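Local coordinates for protein lectin (Trichosanthes anguina, PDB 4HR6) that binds galactosides through two beta-trefoil lectin domains and forms part of a three-chain, nontoxic homologue of type II ribosome-inactivating proteins, at residues C[119-131]-C[208-220]. Numbering follows the deposited sequence.
Sequences EVNTYSASQGWRV and NCDGSNNQRWVFL
T122 O meets the side chain of N213, with N213 CB 3.2 Å away and N213 ND2 giving it a weak, bent hydrogen bond. T122 OG1 is hydrogen-bonded to S124 OG, which lies against N213 CB. Y123 passes its CA close to R216 NH1. S124 O then receives two donors from opposite faces of its carbonyl plane. One is Q127 N, within the turn. The other is R216 NH1, 3.0 Å from S124 O and 38° out of the plane. R216 sets CG anti to its backbone N (chi1 -171°) and stays extended from CG to NE, which carries the guanidinium past A125 to G128. A125 and S126 form a 3-10 turn whose amides point at the other loop. A125 N donates a hydrogen bond to S212 O at 3.1 Å, and S126 N donates one to G211 O at 3.2 Å. The methyl of A125 packs on G211 C and S212 O, and S126 OG adds a weak bond to G211 O. Q127 turns its amide back to its own loop: OE1 takes T122 N on an in-plane lone pair, and NE2 gives to V120 O. G128 CA lies over the centre of the R216 guanidinium, 3.6 Å above its plane. Beyond it, R216 NH2 is hydrogen-bonded to G92 O and T94 OG1, which together with the NH1 bond to S124 O fixes the rotation of the group. Q127 and Q215 each belong to a Q-x-W sequence (Q127-G128-W129 and Q215-R216-W217), the signature of ricin-type beta-trefoils. The contact thus joins the two trefoil domains of the chain through their QxW loops, away from both galactoside pockets.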
ATOM      1  N   GLU C 119      -6.659   7.674 -27.752  1.00 71.52           N
ATOM      2  CA  GLU C 119      -6.068   8.984 -28.009  1.00 69.61           C
ATOM      3  C   GLU C 119      -4.592   8.922 -27.702  1.00 70.30           C
ATOM      4  O   GLU C 119      -4.117   7.985 -27.055  1.00 72.37           O
ATOM      5  CB  GLU C 119      -6.694  10.066 -27.118  1.00 69.74           C
ATOM      6  CG  GLU C 119      -8.206  10.211 -27.210  1.00 69.88           C
ATOM      7  CD  GLU C 119      -8.684  10.722 -28.565  1.00 70.50           C
ATOM      8  OE1 GLU C 119      -7.830  11.069 -29.420  1.00 70.57           O
ATOM      9  OE2 GLU C 119      -9.922  10.775 -28.763  1.00 61.50           O
ATOM     10  N   VAL C 120      -3.866   9.939 -28.142  1.00 69.22           N
ATOM     11  CA  VAL C 120      -2.441  10.016 -27.850  1.00 70.06           C
ATOM     12  C   VAL C 120      -2.269  10.014 -26.328  1.00 69.52           C
ATOM     13  O   VAL C 120      -3.089  10.596 -25.589  1.00 62.88           O
ATOM     14  CB  VAL C 120      -1.788  11.279 -28.455  1.00 73.90           C
ATOM     15  CG1 VAL C 120      -0.267  11.167 -28.399  1.00 76.52           C
ATOM     16  CG2 VAL C 120      -2.264  11.503 -29.892  1.00 75.69           C
ATOM     17  N   ASN C 121      -1.228   9.338 -25.858  1.00 64.68           N
ATOM     18  CA  ASN C 121      -0.999   9.223 -24.422  1.00 62.77           C
ATOM     19  C   ASN C 121      -0.229  10.423 -23.881  1.00 56.01           C
ATOM     20  O   ASN C 121       0.950  10.588 -24.173  1.00 54.37           O
ATOM     21  CB  ASN C 121      -0.261   7.917 -24.092  1.00 62.41           C
ATOM     22  CG  ASN C 121      -0.125   7.673 -22.593  1.00 60.60           C
ATOM     23  OD1 ASN C 121      -0.924   8.159 -21.782  1.00 64.07           O
ATOM     24  ND2 ASN C 121       0.890   6.914 -22.222  1.00 57.06           N
ATOM     25  N   THR C 122      -0.914  11.246 -23.093  1.00 55.38           N
ATOM     26  CA  THR C 122      -0.300  12.384 -22.402  1.00 57.65           C
ATOM     27  C   THR C 122      -0.377  12.231 -20.877  1.00 59.62           C
ATOM     28  O   THR C 122      -0.080  13.172 -20.143  1.00 56.62           O
ATOM     29  CB  THR C 122      -0.962  13.714 -22.812  1.00 55.50           C
ATOM     30  OG1 THR C 122      -2.373  13.664 -22.555  1.00 51.36           O
ATOM     31  CG2 THR C 122      -0.718  13.977 -24.293  1.00 59.00           C
ATOM     32  N   TYR C 123      -0.772  11.046 -20.407  1.00 58.43           N
ATOM     33  CA  TYR C 123      -0.807  10.747 -18.978  1.00 56.26           C
ATOM     34  C   TYR C 123      -1.722  11.697 -18.225  1.00 56.11           C
ATOM     35  O   TYR C 123      -1.379  12.215 -17.163  1.00 56.95           O
ATOM     36  CB  TYR C 123       0.598  10.769 -18.391  1.00 55.41           C
ATOM     37  CG  TYR C 123       1.496   9.710 -18.981  1.00 59.64           C
ATOM     38  CD1 TYR C 123       1.403   8.385 -18.563  1.00 61.19           C
ATOM     39  CD2 TYR C 123       2.450  10.030 -19.948  1.00 63.03           C
ATOM     40  CE1 TYR C 123       2.235   7.409 -19.089  1.00 62.59           C
ATOM     41  CE2 TYR C 123       3.282   9.055 -20.481  1.00 64.09           C
ATOM     42  CZ  TYR C 123       3.168   7.748 -20.048  1.00 62.98           C
ATOM     43  OH  TYR C 123       3.987   6.774 -20.571  1.00 67.53           O
ATOM     44  N   SER C 124      -2.900  11.894 -18.797  1.00 54.69           N
ATOM     45  CA  SER C 124      -3.920  12.752 -18.240  1.00 56.79           C
ATOM     46  C   SER C 124      -4.814  11.973 -17.305  1.00 54.24           C
ATOM     47  O   SER C 124      -4.888  10.745 -17.390  1.00 53.99           O
ATOM     48  CB  SER C 124      -4.767  13.340 -19.379  1.00 59.53           C
ATOM     49  OG  SER C 124      -3.913  13.880 -20.375  1.00 64.50           O
ATOM     50  N   ALA C 125      -5.510  12.702 -16.434  1.00 51.41           N
ATOM     51  CA  ALA C 125      -6.498  12.125 -15.536  1.00 51.84           C
ATOM     52  C   ALA C 125      -7.637  11.471 -16.308  1.00 57.43           C
ATOM     53  O   ALA C 125      -8.285  10.548 -15.806  1.00 63.58           O
ATOM     54  CB  ALA C 125      -7.045  13.179 -14.588  1.00 50.52           C
ATOM     55  N   SER C 126      -7.879  11.944 -17.527  1.00 56.51           N
ATOM     56  CA  SER C 126      -8.854  11.325 -18.420  1.00 56.05           C
ATOM     57  C   SER C 126      -8.334   9.998 -19.003  1.00 53.86           C
ATOM     58  O   SER C 126      -9.101   9.259 -19.633  1.00 55.66           O
ATOM     59  CB  SER C 126      -9.210  12.301 -19.553  1.00 56.71           C
ATOM     60  OG  SER C 126      -8.042  12.678 -20.271  1.00 57.82           O
ATOM     61  N   GLN C 127      -7.041   9.714 -18.805  1.00 49.29           N
ATOM     62  CA  GLN C 127      -6.418   8.450 -19.218  1.00 49.39           C
ATOM     63  C   GLN C 127      -5.986   7.529 -18.041  1.00 47.77           C
ATOM     64  O   GLN C 127      -5.166   6.620 -18.215  1.00 45.86           O
ATOM     65  CB  GLN C 127      -5.218   8.761 -20.117  1.00 52.16           C
ATOM     66  CG  GLN C 127      -5.602   9.639 -21.306  1.00 57.12           C
ATOM     67  CD  GLN C 127      -4.463   9.868 -22.273  1.00 58.00           C
ATOM     68  OE1 GLN C 127      -3.379  10.324 -21.888  1.00 54.40           O
ATOM     69  NE2 GLN C 127      -4.702   9.559 -23.549  1.00 63.27           N
ATOM     70  N   GLY C 128      -6.542   7.766 -16.855  1.00 48.21           N
ATOM     71  CA  GLY C 128      -6.186   7.007 -15.654  1.00 46.93           C
ATOM     72  C   GLY C 128      -7.293   6.059 -15.265  1.00 47.70           C
ATOM     73  O   GLY C 128      -8.468   6.438 -15.206  1.00 44.78           O
ATOM     74  N   TRP C 129      -6.930   4.811 -15.000  1.00 47.06           N
ATOM     75  CA  TRP C 129      -7.942   3.794 -14.685  1.00 43.89           C
ATOM     76  C   TRP C 129      -7.519   2.917 -13.509  1.00 39.75           C
ATOM     77  O   TRP C 129      -6.343   2.662 -13.329  1.00 36.63           O
ATOM     78  CB  TRP C 129      -8.181   2.908 -15.911  1.00 45.71           C
ATOM     79  CG  TRP C 129      -8.480   3.669 -17.146  1.00 44.19           C
ATOM     80  CD1 TRP C 129      -7.596   4.037 -18.116  1.00 45.13           C
ATOM     81  CD2 TRP C 129      -9.751   4.160 -17.548  1.00 42.06           C
ATOM     82  NE1 TRP C 129      -8.242   4.730 -19.100  1.00 45.47           N
ATOM     83  CE2 TRP C 129      -9.569   4.824 -18.775  1.00 42.60           C
ATOM     84  CE3 TRP C 129     -11.032   4.109 -16.984  1.00 43.55           C
ATOM     85  CZ2 TRP C 129     -10.618   5.433 -19.456  1.00 46.99           C
ATOM     86  CZ3 TRP C 129     -12.082   4.715 -17.659  1.00 47.06           C
ATOM     87  CH2 TRP C 129     -11.867   5.366 -18.890  1.00 47.04           C
ATOM     88  N   ARG C 130      -8.507   2.478 -12.734  1.00 40.18           N
ATOM     89  CA  ARG C 130      -8.349   1.482 -11.688  1.00 41.29           C
ATOM     90  C   ARG C 130      -9.031   0.174 -12.097  1.00 41.67           C
ATOM     91  O   ARG C 130     -10.275   0.101 -12.190  1.00 38.39           O
ATOM     92  CB  ARG C 130      -8.982   1.952 -10.381  1.00 40.66           C
ATOM     93  CG  ARG C 130      -8.798   0.958  -9.240  1.00 40.07           C
ATOM     94  CD  ARG C 130      -9.779   1.237  -8.113  1.00 40.49           C
ATOM     95  NE  ARG C 130      -9.481   2.493  -7.427  1.00 38.85           N
ATOM     96  CZ  ARG C 130     -10.266   3.062  -6.521  1.00 39.26           C
ATOM     97  NH1 ARG C 130     -11.422   2.505  -6.180  1.00 40.24           N
ATOM     98  NH2 ARG C 130      -9.903   4.220  -5.967  1.00 43.40           N
ATOM     99  N   VAL C 131      -8.215  -0.851 -12.308  1.00 38.40           N
ATOM    100  CA  VAL C 131      -8.723  -2.203 -12.523  1.00 39.49           C
ATOM    101  C   VAL C 131      -8.889  -2.853 -11.164  1.00 37.83           C
ATOM    102  O   VAL C 131      -7.924  -3.051 -10.442  1.00 38.37           O
ATOM    103  CB  VAL C 131      -7.748  -3.028 -13.363  1.00 40.82           C
ATOM    104  CG1 VAL C 131      -8.269  -4.446 -13.531  1.00 41.42           C
ATOM    105  CG2 VAL C 131      -7.529  -2.351 -14.699  1.00 41.39           C
ATOM    106  N   ASN C 208      -9.785  23.529 -10.127  1.00 57.23           N
ATOM    107  CA  ASN C 208     -10.929  22.752 -10.603  1.00 58.39           C
ATOM    108  C   ASN C 208     -10.429  21.504 -11.319  1.00 53.22           C
ATOM    109  O   ASN C 208      -9.468  21.568 -12.078  1.00 49.17           O
ATOM    110  CB  ASN C 208     -11.826  23.575 -11.550  1.00 63.93           C
ATOM    111  CG  ASN C 208     -12.886  24.376 -10.811  1.00 69.75           C
ATOM    112  OD1 ASN C 208     -12.616  25.460 -10.289  1.00 76.54           O
ATOM    113  ND2 ASN C 208     -14.104  23.849 -10.772  1.00 73.52           N
ATOM    114  N   CYS C 209     -11.065  20.365 -11.056  1.00 51.98           N
ATOM    115  CA  CYS C 209     -10.723  19.135 -11.763  1.00 51.11           C
ATOM    116  C   CYS C 209     -11.102  19.320 -13.239  1.00 51.71           C
ATOM    117  O   CYS C 209     -12.251  19.600 -13.543  1.00 52.83           O
ATOM    118  CB  CYS C 209     -11.471  17.928 -11.166  1.00 47.52           C
ATOM    119  SG  CYS C 209     -11.086  17.523  -9.431  1.00 50.01           S
ATOM    120  N   ASP C 210     -10.146  19.173 -14.144  1.00 55.03           N
ATOM    121  CA  ASP C 210     -10.417  19.348 -15.575  1.00 60.80           C
ATOM    122  C   ASP C 210      -9.870  18.200 -16.434  1.00 61.33           C
ATOM    123  O   ASP C 210      -9.739  18.342 -17.655  1.00 63.03           O
ATOM    124  CB  ASP C 210      -9.854  20.696 -16.058  1.00 62.28           C
ATOM    125  CG  ASP C 210      -8.332  20.765 -15.980  1.00 70.04           C
ATOM    126  OD1 ASP C 210      -7.785  21.887 -15.932  1.00 82.02           O
ATOM    127  OD2 ASP C 210      -7.673  19.705 -15.964  1.00 70.67           O
ATOM    128  N   GLY C 211      -9.533  17.075 -15.802  1.00 56.05           N
ATOM    129  CA  GLY C 211      -9.090  15.880 -16.529  1.00 51.87           C
ATOM    130  C   GLY C 211      -7.717  15.941 -17.182  1.00 53.28           C
ATOM    131  O   GLY C 211      -7.406  15.104 -18.039  1.00 50.59           O
ATOM    132  N   SER C 212      -6.876  16.893 -16.768  1.00 54.52           N
ATOM    133  CA  SER C 212      -5.584  17.132 -17.439  1.00 58.06           C
ATOM    134  C   SER C 212      -4.401  16.353 -16.832  1.00 59.97           C
ATOM    135  O   SER C 212      -4.553  15.638 -15.842  1.00 59.24           O
ATOM    136  CB  SER C 212      -5.281  18.637 -17.441  1.00 61.22           C
ATOM    137  OG  SER C 212      -5.237  19.161 -16.120  1.00 64.47           O
ATOM    138  N   ASN C 213      -3.218  16.520 -17.422  1.00 60.61           N
ATOM    139  CA  ASN C 213      -2.018  15.782 -17.006  1.00 62.92           C
ATOM    140  C   ASN C 213      -1.153  16.474 -15.932  1.00 64.02           C
ATOM    141  O   ASN C 213       0.063  16.283 -15.870  1.00 63.14           O
ATOM    142  CB  ASN C 213      -1.156  15.461 -18.234  1.00 66.15           C
ATOM    143  CG  ASN C 213      -0.600  16.705 -18.895  1.00 67.90           C
ATOM    144  OD1 ASN C 213      -1.095  17.809 -18.669  1.00 73.06           O
ATOM    145  ND2 ASN C 213       0.425  16.534 -19.717  1.00 69.79           N
ATOM    146  N   ASN C 214      -1.774  17.281 -15.089  1.00 62.03           N
ATOM    147  CA  ASN C 214      -1.114  17.722 -13.871  1.00 63.78           C
ATOM    148  C   ASN C 214      -2.047  17.599 -12.670  1.00 57.75           C
ATOM    149  O   ASN C 214      -1.835  18.245 -11.656  1.00 54.75           O
ATOM    150  CB  ASN C 214      -0.587  19.141 -14.046  1.00 69.32           C
ATOM    151  CG  ASN C 214      -1.562  20.031 -14.782  1.00 75.71           C
ATOM    152  OD1 ASN C 214      -2.735  20.142 -14.400  1.00 79.01           O
ATOM    153  ND2 ASN C 214      -1.090  20.662 -15.859  1.00 74.37           N
ATOM    154  N   GLN C 215      -3.068  16.749 -12.800  1.00 53.33           N
ATOM    155  CA  GLN C 215      -3.960  16.395 -11.699  1.00 49.82           C
ATOM    156  C   GLN C 215      -3.961  14.867 -11.453  1.00 44.74           C
ATOM    157  O   GLN C 215      -4.873  14.335 -10.815  1.00 42.69           O
ATOM    158  CB  GLN C 215      -5.382  16.891 -12.000  1.00 49.56           C
ATOM    159  CG  GLN C 215      -5.466  18.386 -12.263  1.00 55.06           C
ATOM    160  CD  GLN C 215      -6.892  18.879 -12.434  1.00 54.11           C
ATOM    161  OE1 GLN C 215      -7.690  18.263 -13.129  1.00 55.77           O
ATOM    162  NE2 GLN C 215      -7.213  20.000 -11.800  1.00 54.11           N
ATOM    163  N   ARG C 216      -2.946  14.177 -11.967  1.00 45.38           N
ATOM    164  CA  ARG C 216      -2.906  12.709 -11.942  1.00 47.25           C
ATOM    165  C   ARG C 216      -1.684  12.213 -11.203  1.00 43.65           C
ATOM    166  O   ARG C 216      -0.556  12.476 -11.611  1.00 36.54           O
ATOM    167  CB  ARG C 216      -2.912  12.106 -13.352  1.00 47.01           C
ATOM    168  CG  ARG C 216      -3.091  10.583 -13.364  1.00 48.40           C
ATOM    169  CD  ARG C 216      -3.354  10.007 -14.754  1.00 46.86           C
ATOM    170  NE  ARG C 216      -2.917   8.614 -14.876  1.00 45.77           N
ATOM    171  CZ  ARG C 216      -2.698   7.969 -16.025  1.00 47.16           C
ATOM    172  NH1 ARG C 216      -2.867   8.562 -17.210  1.00 50.21           N
ATOM    173  NH2 ARG C 216      -2.290   6.713 -15.998  1.00 47.10           N
ATOM    174  N   TRP C 217      -1.937  11.444 -10.144  1.00 46.98           N
ATOM    175  CA  TRP C 217      -0.909  11.033  -9.180  1.00 45.74           C
ATOM    176  C   TRP C 217      -0.927   9.530  -8.949  1.00 44.42           C
ATOM    177  O   TRP C 217      -1.987   8.924  -8.964  1.00 43.06           O
ATOM    178  CB  TRP C 217      -1.183  11.731  -7.853  1.00 45.06           C
ATOM    179  CG  TRP C 217      -1.287  13.191  -8.021  1.00 46.76           C
ATOM    180  CD1 TRP C 217      -2.434  13.949  -8.066  1.00 45.33           C
ATOM    181  CD2 TRP C 217      -0.204  14.089  -8.214  1.00 46.18           C
ATOM    182  NE1 TRP C 217      -2.116  15.262  -8.249  1.00 44.76           N
ATOM    183  CE2 TRP C 217      -0.753  15.377  -8.355  1.00 44.94           C
ATOM    184  CE3 TRP C 217       1.185  13.929  -8.285  1.00 45.58           C
ATOM    185  CZ2 TRP C 217       0.038  16.499  -8.549  1.00 46.86           C
ATOM    186  CZ3 TRP C 217       1.968  15.043  -8.486  1.00 46.66           C
ATOM    187  CH2 TRP C 217       1.395  16.311  -8.611  1.00 46.40           C
ATOM    188  N   VAL C 218       0.244   8.944  -8.710  1.00 44.33           N
ATOM    189  CA  VAL C 218       0.324   7.544  -8.303  1.00 46.36           C
ATOM    190  C   VAL C 218       1.156   7.375  -7.017  1.00 45.05           C
ATOM    191  O   VAL C 218       2.293   7.872  -6.904  1.00 42.09           O
ATOM    192  CB  VAL C 218       0.845   6.639  -9.446  1.00 48.89           C
ATOM    193  CG1 VAL C 218       2.206   7.091  -9.952  1.00 50.63           C
ATOM    194  CG2 VAL C 218       0.889   5.184  -9.003  1.00 50.83           C
ATOM    195  N   PHE C 219       0.567   6.669  -6.050  1.00 42.15           N
ATOM    196  CA  PHE C 219       1.256   6.287  -4.811  1.00 38.90           C
ATOM    197  C   PHE C 219       2.065   5.034  -5.057  1.00 37.90           C
ATOM    198  O   PHE C 219       1.503   3.964  -5.279  1.00 44.51           O
ATOM    199  CB  PHE C 219       0.248   6.031  -3.690  1.00 38.65           C
ATOM    200  CG  PHE C 219      -0.384   7.267  -3.139  1.00 41.04           C
ATOM    201  CD1 PHE C 219      -1.307   7.987  -3.884  1.00 44.21           C
ATOM    202  CD2 PHE C 219      -0.075   7.708  -1.863  1.00 45.45           C
ATOM    203  CE1 PHE C 219      -1.903   9.121  -3.366  1.00 44.57           C
ATOM    204  CE2 PHE C 219      -0.673   8.845  -1.337  1.00 46.61           C
ATOM    205  CZ  PHE C 219      -1.586   9.552  -2.093  1.00 46.70           C
ATOM    206  N   LEU C 220       3.382   5.148  -5.028  1.00 38.60           N
ATOM    207  CA  LEU C 220       4.247   4.017  -5.344  1.00 39.68           C
ATOM    208  C   LEU C 220       4.887   3.398  -4.085  1.00 39.52           C
ATOM    209  O   LEU C 220       4.779   3.929  -2.976  1.00 39.10           O
ATOM    210  CB  LEU C 220       5.334   4.457  -6.325  1.00 41.24           C
ATOM    211  CG  LEU C 220       4.857   4.965  -7.691  1.00 43.25           C
ATOM    212  CD1 LEU C 220       6.038   5.542  -8.452  1.00 45.84           C
ATOM    213  CD2 LEU C 220       4.184   3.889  -8.514  1.00 41.50           C
TER